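Local structure of cystathionine beta-lyase family protein, YNBB B.subtilis ortholog (Clostridium acetobutylicum, 3HVY) at residues K343-F348 / A395-P400. The protein is a putative pyridoxal-phosphate-dependent lyase of the methionine gamma-lyase family, probably acting on sulfur-containing amino acids and possibly involved in aluminium resistance. Sequence-based numbering, arbitrary orientation.
Sequences KKLIDF and APIREP
Leu345, on helix 342-354, and Ala395, on strand 392-396, make the closest touch of a helix-on-sheet packing in the smaller alpha/beta domain that follows the PLP-binding domain in fold-type I enzymes. The helix lies against an antiparallel sheet in which strand 392-396 runs between strands 402-406 and 376-379. No hydrogen bond crosses the interface, which is mainly aliphatic. The tight part is built around Leu345: its CG stands anti to the backbone N (chi1 174°), which brings the two methyls of the fork against Ala395. One branch, CD1, sits 3.6 Å from CB of Ala395, while the other, CD2, lies 4.0 Å from the same methyl, so the small alanine side chain is met by both prongs of the fork. Phe339 and Tyr401 pack against Leu345 as well, and Ile349, one turn further along the helix, covers Ala395.

Toward Ile346 and Ile397, both partly exposed, the contact becomes sparser. These two side chains cross at about a right angle, and both also touch Ile377 of the adjoining strand. Arg398, which is exposed, makes no contact with the helix segment; one face of its guanidinium lies over CG of Pro396 and its NE forms a salt bridge with Asp374. On the outer side of the helix, exposed Lys343 spans one turn to Asp347, its NZ forming a salt bridge with Asp347 OD2 at 2.7 Å, on the syn side of that oxygen. Back at the interface, the terminal methyl CD1 of Ile397 bridges two consecutive helix residues, lying 3.9 Å from CD2 of Leu345 and 3.9 Å from CG1 of Ile346.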
loop_
_atom_site.group_PDB
_atom_site.type_symbol
_atom_site.label_atom_id
_atom_site.label_comp_id
_atom_site.label_asym_id
_atom_site.label_seq_id
_atom_site.Cartn_x
_atom_site.Cartn_y
_atom_site.Cartn_z
ATOM N N LYS D 343 -25.614 -10.911 33.493
ATOM C CA LYS D 343 -24.254 -11.337 33.733
ATOM C C LYS D 343 -23.817 -12.354 32.696
ATOM O O LYS D 343 -22.717 -12.249 32.149
ATOM C CB LYS D 343 -24.109 -11.968 35.084
ATOM C CG LYS D 343 -22.689 -12.389 35.401
ATOM C CD LYS D 343 -22.505 -12.714 36.882
ATOM C CE LYS D 343 -21.040 -12.673 37.310
ATOM N NZ LYS D 343 -20.187 -13.714 36.655
ATOM N N LYS D 344 -24.668 -13.350 32.461
ATOM C CA LYS D 344 -24.367 -14.418 31.474
ATOM C C LYS D 344 -24.066 -13.846 30.086
ATOM O O LYS D 344 -23.112 -14.251 29.411
ATOM C CB LYS D 344 -25.504 -15.443 31.428
ATOM C CG LYS D 344 -25.608 -16.303 32.670
ATOM C CD LYS D 344 -26.837 -17.183 32.579
ATOM C CE LYS D 344 -26.961 -18.119 33.744
ATOM N NZ LYS D 344 -28.226 -18.879 33.598
ATOM N N LEU D 345 -24.876 -12.882 29.668
ATOM C CA LEU D 345 -24.664 -12.223 28.399
ATOM C C LEU D 345 -23.291 -11.567 28.320
ATOM O O LEU D 345 -22.569 -11.706 27.323
ATOM C CB LEU D 345 -25.737 -11.161 28.190
ATOM C CG LEU D 345 -25.648 -10.224 26.980
ATOM C CD1 LEU D 345 -25.527 -10.951 25.655
ATOM C CD2 LEU D 345 -26.858 -9.283 26.965
ATOM N N ILE D 346 -22.961 -10.816 29.360
ATOM C CA ILE D 346 -21.744 -10.022 29.356
ATOM C C ILE D 346 -20.554 -10.933 29.426
ATOM O O ILE D 346 -19.610 -10.788 28.647
ATOM C CB ILE D 346 -21.740 -8.994 30.493
ATOM C CG1 ILE D 346 -22.738 -7.862 30.133
ATOM C CG2 ILE D 346 -20.327 -8.484 30.743
ATOM C CD1 ILE D 346 -23.223 -7.065 31.343
ATOM N N ASP D 347 -20.633 -11.912 30.307
ATOM C CA ASP D 347 -19.572 -12.882 30.448
ATOM C C ASP D 347 -19.308 -13.605 29.128
ATOM O O ASP D 347 -18.167 -13.883 28.795
ATOM C CB ASP D 347 -19.900 -13.895 31.545
ATOM C CG ASP D 347 -19.715 -13.324 32.975
ATOM O OD1 ASP D 347 -19.306 -12.139 33.117
ATOM O OD2 ASP D 347 -19.972 -14.079 33.957
ATOM N N PHE D 348 -20.368 -13.915 28.382
ATOM C CA PHE D 348 -20.227 -14.670 27.142
ATOM C C PHE D 348 -19.502 -13.826 26.085
ATOM O O PHE D 348 -18.571 -14.317 25.393
ATOM C CB PHE D 348 -21.594 -15.118 26.615
ATOM C CG PHE D 348 -21.508 -15.926 25.336
ATOM C CD1 PHE D 348 -21.364 -17.308 25.399
ATOM C CD2 PHE D 348 -21.598 -15.307 24.089
ATOM C CE1 PHE D 348 -21.284 -18.076 24.222
ATOM C CE2 PHE D 348 -21.513 -16.055 22.909
ATOM C CZ PHE D 348 -21.365 -17.448 22.991
ATOM N N ALA D 395 -24.371 -6.982 21.609
ATOM C CA ALA D 395 -25.661 -7.062 22.234
ATOM C C ALA D 395 -26.039 -5.756 22.881
ATOM O O ALA D 395 -25.228 -5.166 23.577
ATOM C CB ALA D 395 -25.647 -8.163 23.318
ATOM N N PRO D 396 -27.270 -5.310 22.668
ATOM C CA PRO D 396 -27.786 -4.270 23.572
ATOM C C PRO D 396 -28.080 -4.855 24.930
ATOM O O PRO D 396 -28.557 -5.986 25.038
ATOM C CB PRO D 396 -29.092 -3.861 22.920
ATOM C CG PRO D 396 -29.508 -5.021 22.124
ATOM C CD PRO D 396 -28.245 -5.664 21.628
ATOM N N ILE D 397 -27.836 -4.088 25.990
ATOM C CA ILE D 397 -28.074 -4.604 27.327
ATOM C C ILE D 397 -29.512 -4.275 27.712
ATOM O O ILE D 397 -29.810 -3.171 28.179
ATOM C CB ILE D 397 -27.074 -4.037 28.350
ATOM C CG1 ILE D 397 -25.638 -4.345 27.915
ATOM C CG2 ILE D 397 -27.285 -4.663 29.711
ATOM C CD1 ILE D 397 -25.319 -5.836 28.022
ATOM N N ARG D 398 -30.397 -5.235 27.456
ATOM C CA ARG D 398 -31.809 -5.131 27.845
ATOM C C ARG D 398 -32.383 -6.531 27.862
ATOM O O ARG D 398 -31.896 -7.432 27.120
ATOM C CB ARG D 398 -32.603 -4.282 26.863
ATOM C CG ARG D 398 -32.295 -4.534 25.388
ATOM C CD ARG D 398 -33.403 -3.974 24.520
ATOM N NE ARG D 398 -32.933 -3.349 23.279
ATOM C CZ ARG D 398 -32.965 -3.890 22.054
ATOM N NH1 ARG D 398 -33.423 -5.128 21.819
ATOM N NH2 ARG D 398 -32.520 -3.174 21.031
ATOM N N GLU D 399 -33.394 -6.708 28.699
ATOM C CA GLU D 399 -34.158 -7.974 28.813
ATOM C C GLU D 399 -34.642 -8.322 27.439
ATOM O O GLU D 399 -34.901 -7.432 26.657
ATOM C CB GLU D 399 -35.375 -7.836 29.756
ATOM C CG GLU D 399 -35.053 -7.978 31.247
ATOM N N PRO D 400 -34.670 -9.617 27.092
ATOM C CA PRO D 400 -34.258 -10.760 27.872
ATOM C C PRO D 400 -32.779 -11.147 27.608
ATOM O O PRO D 400 -32.451 -12.328 27.658
ATOM C CB PRO D 400 -35.218 -11.844 27.385
ATOM C CG PRO D 400 -35.432 -11.484 25.925
ATOM C CD PRO D 400 -35.169 -10.021 25.763
#